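Side-chain contacts in similar to N-acetyltransferase (Staphylococcus aureus subsp. aureus, PDB 4MBU), which probably transfers an acetyl group from acetyl-CoA to an amine: residues A15-Y20 and D39-W44; H85-D90 and S100-R105. All coordinates share one frame; numbering follows the deposited sequence.

Contact 1 of 2, residues A15-Y20 and D39-W44; sequences AILAIY and DERIAW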
# COMPACT_ATOMS: atom_id res chain seq x y z
N ALA A 15 21.77 -4.70 26.57
CA ALA A 15 21.11 -5.63 25.65
C ALA A 15 20.34 -4.80 24.63
O ALA A 15 20.49 -4.99 23.41
CB ALA A 15 20.17 -6.55 26.40
N ILE A 16 19.57 -3.84 25.13
CA ILE A 16 18.76 -2.99 24.26
C ILE A 16 19.69 -2.33 23.25
O ILE A 16 19.44 -2.40 22.03
CB ILE A 16 17.93 -1.96 25.07
CG1 ILE A 16 16.71 -2.66 25.70
CG2 ILE A 16 17.47 -0.80 24.19
CD1 ILE A 16 15.98 -1.85 26.76
N LEU A 17 20.80 -1.79 23.73
CA LEU A 17 21.72 -1.07 22.85
C LEU A 17 22.13 -1.98 21.70
O LEU A 17 22.03 -1.60 20.52
CB LEU A 17 22.94 -0.56 23.61
CG LEU A 17 23.96 0.26 22.81
CD1 LEU A 17 23.34 1.52 22.28
CD2 LEU A 17 25.18 0.60 23.65
N ALA A 18 22.51 -3.22 22.03
CA ALA A 18 23.04 -4.12 21.01
C ALA A 18 21.99 -4.28 19.93
O ALA A 18 22.27 -4.07 18.73
CB ALA A 18 23.41 -5.46 21.61
N ILE A 19 20.77 -4.57 20.36
CA ILE A 19 19.68 -4.84 19.43
C ILE A 19 19.56 -3.63 18.49
O ILE A 19 19.61 -3.77 17.27
CB ILE A 19 18.35 -5.12 20.17
CG1 ILE A 19 18.47 -6.37 21.04
CG2 ILE A 19 17.21 -5.29 19.19
CD1 ILE A 19 17.19 -6.68 21.84
N TYR A 20 19.49 -2.44 19.10
CA TYR A 20 19.28 -1.21 18.34
C TYR A 20 20.41 -1.05 17.35
O TYR A 20 20.18 -0.81 16.17
CB TYR A 20 19.22 -0.01 19.28
CG TYR A 20 18.75 1.30 18.66
CD1 TYR A 20 17.42 1.48 18.29
CD2 TYR A 20 19.62 2.37 18.50
CE1 TYR A 20 16.98 2.69 17.76
CE2 TYR A 20 19.20 3.57 17.98
CZ TYR A 20 17.88 3.73 17.60
OH TYR A 20 17.48 4.93 17.09
N ASP A 39 25.88 5.95 26.58
CA ASP A 39 25.45 7.18 27.25
C ASP A 39 24.21 7.78 26.59
O ASP A 39 23.31 8.29 27.27
CB ASP A 39 26.57 8.22 27.27
CG ASP A 39 27.79 7.77 28.06
OD1 ASP A 39 27.67 6.80 28.85
OD2 ASP A 39 28.86 8.40 27.90
N GLU A 40 24.17 7.73 25.26
CA GLU A 40 23.01 8.20 24.51
C GLU A 40 21.79 7.35 24.88
O GLU A 40 20.70 7.88 25.10
CB GLU A 40 23.29 8.15 23.00
CG GLU A 40 24.16 9.30 22.51
CD GLU A 40 24.82 9.03 21.17
OE1 GLU A 40 24.92 7.85 20.78
OE2 GLU A 40 25.24 10.00 20.50
N ARG A 41 22.00 6.04 24.97
CA ARG A 41 20.92 5.13 25.33
C ARG A 41 20.43 5.37 26.77
O ARG A 41 19.22 5.34 27.05
CB ARG A 41 21.36 3.68 25.09
CG ARG A 41 20.32 2.62 25.42
CD ARG A 41 18.97 2.87 24.75
NE ARG A 41 19.03 2.94 23.29
CZ ARG A 41 17.96 2.87 22.49
NH1 ARG A 41 16.75 2.72 23.02
NH2 ARG A 41 18.09 2.96 21.18
N ILE A 42 21.37 5.65 27.68
CA ILE A 42 21.01 5.92 29.07
C ILE A 42 20.23 7.23 29.19
O ILE A 42 19.26 7.32 29.94
CB ILE A 42 22.25 5.92 29.99
CG1 ILE A 42 22.83 4.51 30.09
CG2 ILE A 42 21.89 6.41 31.38
CD1 ILE A 42 24.27 4.46 30.62
N ALA A 43 20.66 8.24 28.43
CA ALA A 43 19.95 9.51 28.40
C ALA A 43 18.53 9.31 27.85
O ALA A 43 17.57 9.91 28.34
CB ALA A 43 20.71 10.53 27.55
N TRP A 44 18.42 8.47 26.83
CA TRP A 44 17.13 8.10 26.24
C TRP A 44 16.21 7.49 27.30
O TRP A 44 15.06 7.91 27.46
CB TRP A 44 17.37 7.14 25.06
CG TRP A 44 16.14 6.46 24.50
CD1 TRP A 44 15.33 6.91 23.49
CD2 TRP A 44 15.63 5.18 24.88
NE1 TRP A 44 14.34 5.98 23.23
CE2 TRP A 44 14.50 4.91 24.07
CE3 TRP A 44 16.01 4.23 25.84
CZ2 TRP A 44 13.75 3.75 24.20
CZ3 TRP A 44 15.27 3.07 25.95
CH2 TRP A 44 14.15 2.84 25.14
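Arg41 presents one terminal nitrogen to the ring of Tyr20: NH2 stands 3.0 Å above the ring plane, over its centre. This is a cation-pi contact, with CZ of Arg41 4.4 Å from the ring centroid of Tyr20 and only 17° off its normal. The guanidinium is nevertheless tipped steeply, its plane 67° from that of the ring, so it dips NH2 onto the tyrosine instead of lying flat on it. One guanidinium face is taken by Ile16, whose CG2 lies 3.8 Å from Arg41 NH1. Nearer the backbone, Leu17 CD1 rests 4.1 Å from Arg41 CB, the two side chains running past each other in opposite directions. Both segments belong to the pair of helices that follows the first strand of the GNAT fold, and their axes stay 10.4 Å apart, a wide spacing bridged largely by this single arginine. Its chain starts out anti to the main-chain nitrogen and then bends at both chi2 and chi3, folding the head back between the helices. Within its own helix, Trp44 offers a ring face to Arg41 NH1, so the two terminal nitrogens sit over different aromatic rings. Arg41 NE is hydrogen-bonded to Gln36 OE1, which helps fix the rotation of the buried head. Farther out, Phe67 of strand 63-72 packs on both Ile16 and Arg41, while Tyr20 meets Tyr88 edge-to-face and also packs against Trp76 of a second subunit.

Contact 2 of 2, residues H85-D90 and S100-R105; sequences HSIYVD and SQLLQR
Ile87 uses its two branches against successive residues of the helix. Its CD1 methyl, at the end of the longer branch, presses on the base of Leu103, 3.7 Å from Leu103 CB and 3.9 Å from Leu103 CA, with the two side chains at about a right angle. The shorter branch, CG2, meets Leu102 CD1 at 4.1 Å, and here the side chains slide past each other in opposite senses. With CG1 beside the backbone nitrogen and CG2 beside the carbonyl carbon (chi1 -61°), the isoleucine spreads its methyls over both leucines. Strand and helix run nearly antiparallel, at 155°, with their axes 9.0 Å apart, as suits the first half of the beta-alpha-beta unit made by strand 82-89, helix 98-112 and strand 117-123. In GNAT enzymes the turn between this strand and helix carries the acetyl-CoA pyrophosphate loop; the turn that includes Arg94 and leads into the helix at Ile98 is consistent with that role. The other kind of contact sets a polar ring against a methyl group: Leu103 CD1 comes obliquely to His85, 3.8 Å from His85 NE2. Leu103 gets there by leaving its backbone with CG anti to the nitrogen (chi1 177°), which brings CD1 close to the imidazole. The same His85 NE2 has its polar partner in His133 NE2, a hydrogen bond that satisfies this buried nitrogen, while Phe138 and Phe70 also pack around the imidazole. Ala68 of strand 63-72 touches both Ile87 and Leu102, extending the apolar layer beneath the helix to the neighbouring strand.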
# COMPACT_ATOMS: atom_id res chain seq x y z
N HIS A 85 4.85 4.47 17.82
CA HIS A 85 5.59 3.41 18.51
C HIS A 85 6.70 2.83 17.67
O HIS A 85 6.73 3.00 16.44
CB HIS A 85 4.66 2.28 18.93
CG HIS A 85 4.13 1.49 17.78
ND1 HIS A 85 3.11 1.94 16.98
CD2 HIS A 85 4.49 0.28 17.30
CE1 HIS A 85 2.85 1.03 16.05
NE2 HIS A 85 3.68 0.02 16.22
N SER A 86 7.60 2.12 18.33
CA SER A 86 8.62 1.34 17.64
C SER A 86 8.92 0.05 18.38
O SER A 86 8.81 -0.03 19.62
CB SER A 86 9.89 2.17 17.40
OG SER A 86 10.22 2.96 18.51
N ILE A 87 9.26 -0.98 17.61
CA ILE A 87 9.50 -2.32 18.13
C ILE A 87 10.76 -2.87 17.47
O ILE A 87 10.93 -2.76 16.26
CB ILE A 87 8.35 -3.27 17.77
CG1 ILE A 87 7.02 -2.81 18.39
CG2 ILE A 87 8.66 -4.71 18.22
CD1 ILE A 87 5.82 -3.51 17.77
N TYR A 88 11.64 -3.45 18.28
CA TYR A 88 12.87 -4.05 17.77
C TYR A 88 13.05 -5.43 18.37
O TYR A 88 12.95 -5.61 19.58
CB TYR A 88 14.06 -3.17 18.10
CG TYR A 88 13.95 -1.77 17.55
CD1 TYR A 88 14.32 -1.49 16.25
CD2 TYR A 88 13.47 -0.73 18.34
CE1 TYR A 88 14.22 -0.22 15.74
CE2 TYR A 88 13.37 0.54 17.84
CZ TYR A 88 13.75 0.78 16.54
OH TYR A 88 13.65 2.04 16.01
N VAL A 89 13.30 -6.42 17.51
CA VAL A 89 13.49 -7.80 17.94
C VAL A 89 14.88 -8.25 17.53
O VAL A 89 15.31 -7.98 16.40
CB VAL A 89 12.44 -8.74 17.29
CG1 VAL A 89 12.76 -10.19 17.61
CG2 VAL A 89 11.03 -8.39 17.76
N ASP A 90 15.59 -8.91 18.44
CA ASP A 90 16.91 -9.45 18.12
C ASP A 90 16.81 -10.35 16.89
O ASP A 90 15.84 -11.10 16.73
CB ASP A 90 17.47 -10.23 19.32
CG ASP A 90 18.94 -10.60 19.14
OD1 ASP A 90 19.22 -11.59 18.44
OD2 ASP A 90 19.80 -9.90 19.70
N SER A 100 4.87 -9.42 17.83
CA SER A 100 3.43 -9.46 18.08
C SER A 100 3.05 -9.24 19.55
O SER A 100 2.14 -8.46 19.87
CB SER A 100 2.86 -10.79 17.57
OG SER A 100 1.49 -10.91 17.85
N GLN A 101 3.76 -9.91 20.46
CA GLN A 101 3.50 -9.75 21.89
C GLN A 101 3.83 -8.34 22.38
O GLN A 101 3.10 -7.76 23.22
CB GLN A 101 4.27 -10.81 22.70
CG GLN A 101 3.75 -12.24 22.51
CD GLN A 101 4.46 -13.24 23.42
OE1 GLN A 101 4.55 -13.05 24.63
NE2 GLN A 101 4.97 -14.31 22.82
N LEU A 102 4.92 -7.79 21.86
CA LEU A 102 5.29 -6.42 22.20
C LEU A 102 4.23 -5.43 21.70
O LEU A 102 3.79 -4.56 22.46
CB LEU A 102 6.68 -6.07 21.66
CG LEU A 102 7.80 -6.72 22.49
CD1 LEU A 102 9.11 -6.64 21.78
CD2 LEU A 102 7.91 -6.02 23.83
N LEU A 103 3.79 -5.57 20.46
CA LEU A 103 2.78 -4.67 19.90
C LEU A 103 1.50 -4.75 20.70
O LEU A 103 0.87 -3.74 21.01
CB LEU A 103 2.51 -5.00 18.43
CG LEU A 103 1.41 -4.16 17.79
CD1 LEU A 103 1.67 -2.66 18.00
CD2 LEU A 103 1.32 -4.47 16.29
N GLN A 104 1.10 -5.97 21.04
CA GLN A 104 -0.09 -6.18 21.86
C GLN A 104 0.02 -5.39 23.16
O GLN A 104 -0.91 -4.66 23.56
CB GLN A 104 -0.25 -7.68 22.13
CG GLN A 104 -1.44 -8.05 22.98
CD GLN A 104 -1.51 -9.55 23.21
OE1 GLN A 104 -0.48 -10.23 23.28
NE2 GLN A 104 -2.73 -10.07 23.33
N ARG A 105 1.18 -5.51 23.82
CA ARG A 105 1.39 -4.80 25.08
C ARG A 105 1.37 -3.27 24.91
O ARG A 105 0.77 -2.54 25.71
CB ARG A 105 2.68 -5.28 25.74
CG ARG A 105 2.97 -4.67 27.10
CD ARG A 105 1.94 -5.09 28.15
NE ARG A 105 2.20 -4.45 29.44
CZ ARG A 105 1.75 -3.25 29.79
NH1 ARG A 105 1.00 -2.54 28.94
NH2 ARG A 105 2.04 -2.74 30.98

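In the fold
Contact 1 precedes contact 2 along the chain, and their centres lie 16 Å apart. The first joins helices 13-26 and 38-50; the second joins strand 82-89, within the mixed sheet, to helix 98-112. The helix pair and helix 98-112 pack on opposite faces of that sheet, and residues alternating along strand 82-89 serve both sides. Tyr88 turns away from helix 98-112 and touches helix 13-26, with Tyr88 CB 3.9 Å from Ile19 CG2. The strand thus relates the layer formed by the first two helices to the probable acetyl-CoA-binding unit, a sandwiching of the sheet in keeping with the GNAT fold.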